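Local coordinates for protein cytosolic phospholipase A2 delta (Homo sapiens, PDB 5IZ5) that hydrolyses the sn-2 ester of glycerophospholipids in a calcium-dependent manner, preferring linoleic acid at that position, at residues A331-A336 with S365-W369. The protein carries 3 engineered substitutions. Sequence-based numbering, arbitrary orientation.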
ATOM      1  N   ALA B 331      12.864 -11.346   6.326  1.00 42.56           N
ATOM      2  CA  ALA B 331      14.079 -10.715   5.822  1.00 42.64           C
ATOM      3  C   ALA B 331      13.917  -9.205   5.848  1.00 45.24           C
ATOM      4  O   ALA B 331      12.813  -8.690   5.634  1.00 46.49           O
ATOM      5  CB  ALA B 331      14.372 -11.196   4.410  1.00 41.87           C
ATOM      6  N   THR B 332      15.020  -8.503   6.116  1.00 44.53           N
ATOM      7  CA  THR B 332      15.035  -7.043   6.123  1.00 42.60           C
ATOM      8  C   THR B 332      15.516  -6.547   4.765  1.00 41.08           C
ATOM      9  O   THR B 332      15.767  -7.331   3.844  1.00 38.05           O
ATOM     10  CB  THR B 332      15.988  -6.484   7.209  1.00 44.00           C
ATOM     11  OG1 THR B 332      17.353  -6.754   6.849  1.00 43.80           O
ATOM     12  CG2 THR B 332      15.691  -7.081   8.572  1.00 45.57           C
ATOM     13  N   GLY B 333      15.691  -5.234   4.660  1.00 41.29           N
ATOM     14  CA  GLY B 333      16.232  -4.636   3.455  1.00 40.72           C
ATOM     15  C   GLY B 333      17.745  -4.569   3.427  1.00 40.97           C
ATOM     16  O   GLY B 333      18.422  -5.008   4.360  1.00 45.53           O
ATOM     17  N   GLY B 334      18.257  -3.998   2.340  1.00 40.39           N
ATOM     18  CA  GLY B 334      19.684  -3.772   2.128  1.00 40.29           C
ATOM     19  C   GLY B 334      20.144  -4.082   0.719  1.00 40.41           C
ATOM     20  O   GLY B 334      21.171  -4.740   0.534  1.00 43.08           O
ATOM     21  N   GLY B 335      19.397  -3.610  -0.277  1.00 38.50           N
ATOM     22  CA  GLY B 335      19.797  -3.730  -1.683  1.00 37.82           C
ATOM     23  C   GLY B 335      20.362  -5.082  -2.089  1.00 37.55           C
ATOM     24  O   GLY B 335      19.864  -6.120  -1.658  1.00 38.17           O
ATOM     25  N   ALA B 336      21.408  -5.063  -2.913  1.00 38.08           N
ATOM     26  CA  ALA B 336      22.055  -6.288  -3.403  1.00 39.74           C
ATOM     27  C   ALA B 336      22.717  -7.104  -2.296  1.00 40.21           C
ATOM     28  O   ALA B 336      22.903  -8.313  -2.441  1.00 39.50           O
ATOM     29  CB  ALA B 336      23.080  -5.961  -4.477  1.00 38.93           C
ATOM     30  N   SER B 365      12.262  -4.460   0.398  1.00 38.53           N
ATOM     31  CA  SER B 365      13.389  -3.861  -0.321  1.00 38.77           C
ATOM     32  C   SER B 365      14.214  -4.904  -1.116  1.00 38.80           C
ATOM     33  O   SER B 365      13.611  -5.704  -1.826  1.00 39.92           O
ATOM     34  CB  SER B 365      14.243  -3.028   0.629  1.00 40.28           C
ATOM     35  OG  SER B 365      14.777  -1.907  -0.084  1.00 40.13           O
ATOM     36  N   GLY B 366      15.553  -4.908  -1.013  1.00 37.03           N
ATOM     37  CA  GLY B 366      16.412  -5.841  -1.767  1.00 36.90           C
ATOM     38  C   GLY B 366      16.123  -7.324  -1.596  1.00 36.41           C
ATOM     39  O   GLY B 366      16.416  -8.123  -2.494  1.00 37.38           O
ATOM     40  N   SER B 367      15.567  -7.703  -0.449  1.00 36.80           N
ATOM     41  CA  SER B 367      15.161  -9.094  -0.219  1.00 39.05           C
ATOM     42  C   SER B 367      14.085  -9.562  -1.197  1.00 38.78           C
ATOM     43  O   SER B 367      14.055 -10.747  -1.553  1.00 38.25           O
ATOM     44  CB  SER B 367      14.647  -9.285   1.207  1.00 38.82           C
ATOM     45  OG  SER B 367      15.724  -9.268   2.117  1.00 43.28           O
ATOM     46  N   THR B 368      13.225  -8.635  -1.640  1.00 37.13           N
ATOM     47  CA  THR B 368      12.155  -8.965  -2.591  1.00 37.15           C
ATOM     48  C   THR B 368      12.701  -9.365  -3.954  1.00 36.91           C
ATOM     49  O   THR B 368      12.009 -10.045  -4.715  1.00 37.92           O
ATOM     50  CB  THR B 368      11.141  -7.807  -2.806  1.00 36.22           C
ATOM     51  OG1 THR B 368      11.785  -6.692  -3.436  1.00 37.01           O
ATOM     52  CG2 THR B 368      10.509  -7.367  -1.490  1.00 35.12           C
ATOM     53  N   TRP B 369      13.926  -8.945  -4.273  1.00 35.30           N
ATOM     54  CA  TRP B 369      14.543  -9.315  -5.546  1.00 36.71           C
ATOM     55  C   TRP B 369      14.846 -10.807  -5.577  1.00 37.87           C
ATOM     56  O   TRP B 369      14.636 -11.468  -6.595  1.00 39.25           O
ATOM     57  CB  TRP B 369      15.839  -8.535  -5.807  1.00 36.88           C
ATOM     58  CG  TRP B 369      15.707  -7.040  -5.702  1.00 37.05           C
ATOM     59  CD1 TRP B 369      14.552  -6.310  -5.679  1.00 37.07           C
ATOM     60  CD2 TRP B 369      16.780  -6.097  -5.632  1.00 38.37           C
ATOM     61  NE1 TRP B 369      14.837  -4.971  -5.566  1.00 37.42           N
ATOM     62  CE2 TRP B 369      16.199  -4.813  -5.546  1.00 37.97           C
ATOM     63  CE3 TRP B 369      18.183  -6.216  -5.620  1.00 38.26           C
ATOM     64  CZ2 TRP B 369      16.968  -3.651  -5.457  1.00 38.81           C
ATOM     65  CZ3 TRP B 369      18.949  -5.062  -5.528  1.00 39.01           C
ATOM     66  CH2 TRP B 369      18.339  -3.793  -5.446  1.00 38.76           C
TER
HETATM   67  O   HOH W   1      17.117  -2.105   0.440  1.00 34.38           O
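The glycine-rich loop 331-336 packs against the nucleophile elbow 365-369 to form the heart of the active site, where two neighbouring parallel strands of the catalytic domain give way to helices. S365 is the nucleophile; its strained backbone (phi 51°, psi -132°) is that expected of such an elbow, and its OG also hydrogen-bonds D651, the probable proton acceptor. A water accepts from G335 N at 2.8 Å and lies very close to S365 OG, an approach so short that its details are doubtful. G334 and G335 bind substrate, and G335 N, bonded to a water beside S365 OG, is consistent with the oxyanion hole of patatin-like lipases. The glycines suit their places: a side chain on G333 would crowd S365 CB, one on G334 would jam against the preceding carbonyl, G335 has the positive phi that glycine adopts easily, and a side chain on G366 would clash with G335 O, which instead receives a CA-H...O contact from G366 CA at 3.5 Å. S367 OG donates to T332 O at 2.6 Å, nearly in line with the carbonyl; chi1 of -74° sets OG beside its own backbone N, and A331 CB lies against the hydroxyl. Replacing S367 with alanine would probably cost the loop its one direct hydrogen bond to 365-369, leaving T332 O without that donor. The broad W369 indole suits its place because it lays one face under G366 CA, 3.8 Å from the ring plane, while CZ3 touches the backbone of G335 and A336. T332 OG1 donates to G333 O and accepts from Y678 N. Strand 327-331 pairs with 360-363, helices 335-351 and 367-375 run on from the two segments, and helix 428-441 packs on W369, whose NE1 reaches S532.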